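Local coordinates for protein putative HTH-type transcriptional regulator PF0864 (Pyrococcus furiosus, PDB 2IA0) that probably binds DNA in a sequence-specific manner as a transcriptional regulator of the AsnC family, at residues 80-85 and 119-124. Sequence-based numbering, arbitrary orientation.
Sequences IVLEVG and DKIIAL
L82 and I121 form a hydrogen-bonded antiparallel pair: L82 N reaches I121 O at 2.9 Å, almost straight (178° at the hydrogen), while the return bond, from I121 N to L82 O, is more bent. I80 and A123 pair likewise, and V84 N to D119 O, 2.8 Å, closes the row. V81–I122 and E83–K120 are the intervening non-hydrogen-bonded pairs. The segment axes run at 165°, as expected for the two central strands of the four-stranded antiparallel sheet in the C-terminal alpha+beta barrel domain. Apolar packing follows the two faces. On one, L82 CB lies 4.3 Å from I121 CB, and helix 91-105 covers I121. On the other, V81 CG1, anti to the backbone N, crosses the aliphatic part of K120 (CD, 4.2 Å), and F153 of the second subunit packs on V81, K120 and I122. Among the charges, the K120 chain bends at its last torsion into a salt bridge with its neighbour D119, NZ to OD2 3.0 Å, on the syn side and 33° out of the carboxylate plane. With an alanine in place of this lysine, D119 would probably lose its salt-bridge mate and V81 CG1 part of its cover. E83 OE2 is 4.4 Å from D119 OD1, a like-charge approach probably offset by K120 NZ, 4.7 Å from E83 OE2; E83 OE1 is hydrogen-bonded to H149 ND1.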
loop_
_atom_site.group_PDB
_atom_site.type_symbol
_atom_site.label_atom_id
_atom_site.label_comp_id
_atom_site.label_asym_id
_atom_site.label_seq_id
_atom_site.Cartn_x
_atom_site.Cartn_y
_atom_site.Cartn_z
ATOM N N ILE A 80 3.764 -13.295 1.663
ATOM C CA ILE A 80 4.694 -14.334 2.128
ATOM C C ILE A 80 5.049 -14.082 3.578
ATOM O O ILE A 80 5.392 -12.974 3.936
ATOM C CB ILE A 80 5.978 -14.314 1.280
ATOM C CG1 ILE A 80 5.601 -14.385 -0.208
ATOM C CG2 ILE A 80 6.933 -15.465 1.692
ATOM C CD1 ILE A 80 6.749 -14.496 -1.112
ATOM N N VAL A 81 4.936 -15.102 4.417
ATOM C CA VAL A 81 5.350 -14.971 5.816
ATOM C C VAL A 81 6.433 -15.981 6.172
ATOM O O VAL A 81 6.217 -17.187 6.137
ATOM C CB VAL A 81 4.170 -15.049 6.803
ATOM C CG1 VAL A 81 4.647 -14.685 8.243
ATOM C CG2 VAL A 81 3.039 -14.112 6.348
ATOM N N LEU A 82 7.610 -15.450 6.489
ATOM C CA LEU A 82 8.789 -16.224 6.838
ATOM C C LEU A 82 9.023 -16.135 8.339
ATOM O O LEU A 82 8.950 -15.059 8.910
ATOM C CB LEU A 82 10.021 -15.630 6.130
ATOM C CG LEU A 82 9.997 -15.490 4.614
ATOM C CD1 LEU A 82 11.347 -15.013 4.143
ATOM C CD2 LEU A 82 9.641 -16.811 3.965
ATOM N N GLU A 83 9.339 -17.254 8.970
ATOM C CA GLU A 83 9.725 -17.242 10.377
ATOM C C GLU A 83 11.122 -17.841 10.501
ATOM O O GLU A 83 11.361 -18.966 10.069
ATOM C CB GLU A 83 8.720 -18.041 11.219
ATOM C CG GLU A 83 9.053 -18.124 12.711
ATOM C CD GLU A 83 8.123 -19.065 13.468
ATOM O OE1 GLU A 83 7.461 -19.917 12.831
ATOM O OE2 GLU A 83 8.055 -18.971 14.712
ATOM N N VAL A 84 12.035 -17.082 11.089
ATOM C CA VAL A 84 13.411 -17.537 11.286
ATOM C C VAL A 84 13.500 -18.462 12.493
ATOM O O VAL A 84 12.851 -18.222 13.512
ATOM C CB VAL A 84 14.393 -16.343 11.351
ATOM C CG1 VAL A 84 15.771 -16.806 11.692
ATOM C CG2 VAL A 84 14.432 -15.642 9.978
ATOM N N GLY A 85 14.247 -19.555 12.337
ATOM C CA GLY A 85 14.454 -20.552 13.398
ATOM C C GLY A 85 15.546 -20.075 14.333
ATOM O O GLY A 85 15.309 -19.851 15.536
ATOM N N ASP A 119 11.283 -12.214 14.844
ATOM C CA ASP A 119 11.629 -13.398 14.040
ATOM C C ASP A 119 10.990 -13.604 12.665
ATOM O O ASP A 119 11.389 -14.539 11.962
ATOM C CB ASP A 119 11.552 -14.714 14.865
ATOM C CG ASP A 119 10.237 -14.868 15.694
ATOM O OD1 ASP A 119 10.266 -15.663 16.661
ATOM O OD2 ASP A 119 9.191 -14.225 15.419
ATOM N N LYS A 120 10.039 -12.739 12.271
ATOM C CA LYS A 120 9.310 -12.897 10.974
ATOM C C LYS A 120 9.517 -11.804 9.917
ATOM O O LYS A 120 9.718 -10.637 10.233
ATOM C CB LYS A 120 7.807 -13.076 11.208
ATOM C CG LYS A 120 7.483 -14.114 12.237
ATOM C CD LYS A 120 6.033 -14.548 12.191
ATOM C CE LYS A 120 5.708 -15.312 13.467
ATOM N NZ LYS A 120 6.358 -14.570 14.588
ATOM N N ILE A 121 9.446 -12.201 8.650
ATOM C CA ILE A 121 9.500 -11.251 7.532
ATOM C C ILE A 121 8.241 -11.446 6.736
ATOM O O ILE A 121 7.864 -12.568 6.432
ATOM C CB ILE A 121 10.709 -11.441 6.601
ATOM C CG1 ILE A 121 12.012 -11.277 7.366
ATOM C CG2 ILE A 121 10.701 -10.444 5.432
ATOM C CD1 ILE A 121 12.833 -12.554 7.358
ATOM N N ILE A 122 7.598 -10.322 6.433
ATOM C CA ILE A 122 6.377 -10.247 5.662
ATOM C C ILE A 122 6.737 -9.580 4.337
ATOM O O ILE A 122 7.363 -8.530 4.334
ATOM C CB ILE A 122 5.372 -9.384 6.457
ATOM C CG1 ILE A 122 5.002 -10.096 7.766
ATOM C CG2 ILE A 122 4.162 -9.038 5.634
ATOM C CD1 ILE A 122 4.312 -9.213 8.730
ATOM N N ALA A 123 6.383 -10.209 3.223
ATOM C CA ALA A 123 6.619 -9.637 1.895
ATOM C C ALA A 123 5.397 -9.704 0.990
ATOM O O ALA A 123 4.632 -10.651 1.045
ATOM C CB ALA A 123 7.810 -10.295 1.197
ATOM N N LEU A 124 5.237 -8.693 0.147
ATOM C CA LEU A 124 4.214 -8.709 -0.861
ATOM C C LEU A 124 4.891 -8.789 -2.229
ATOM O O LEU A 124 5.718 -7.952 -2.592
ATOM C CB LEU A 124 3.302 -7.492 -0.723
ATOM C CG LEU A 124 1.945 -7.672 -1.397
ATOM C CD1 LEU A 124 0.938 -8.452 -0.499
ATOM C CD2 LEU A 124 1.377 -6.312 -1.805
#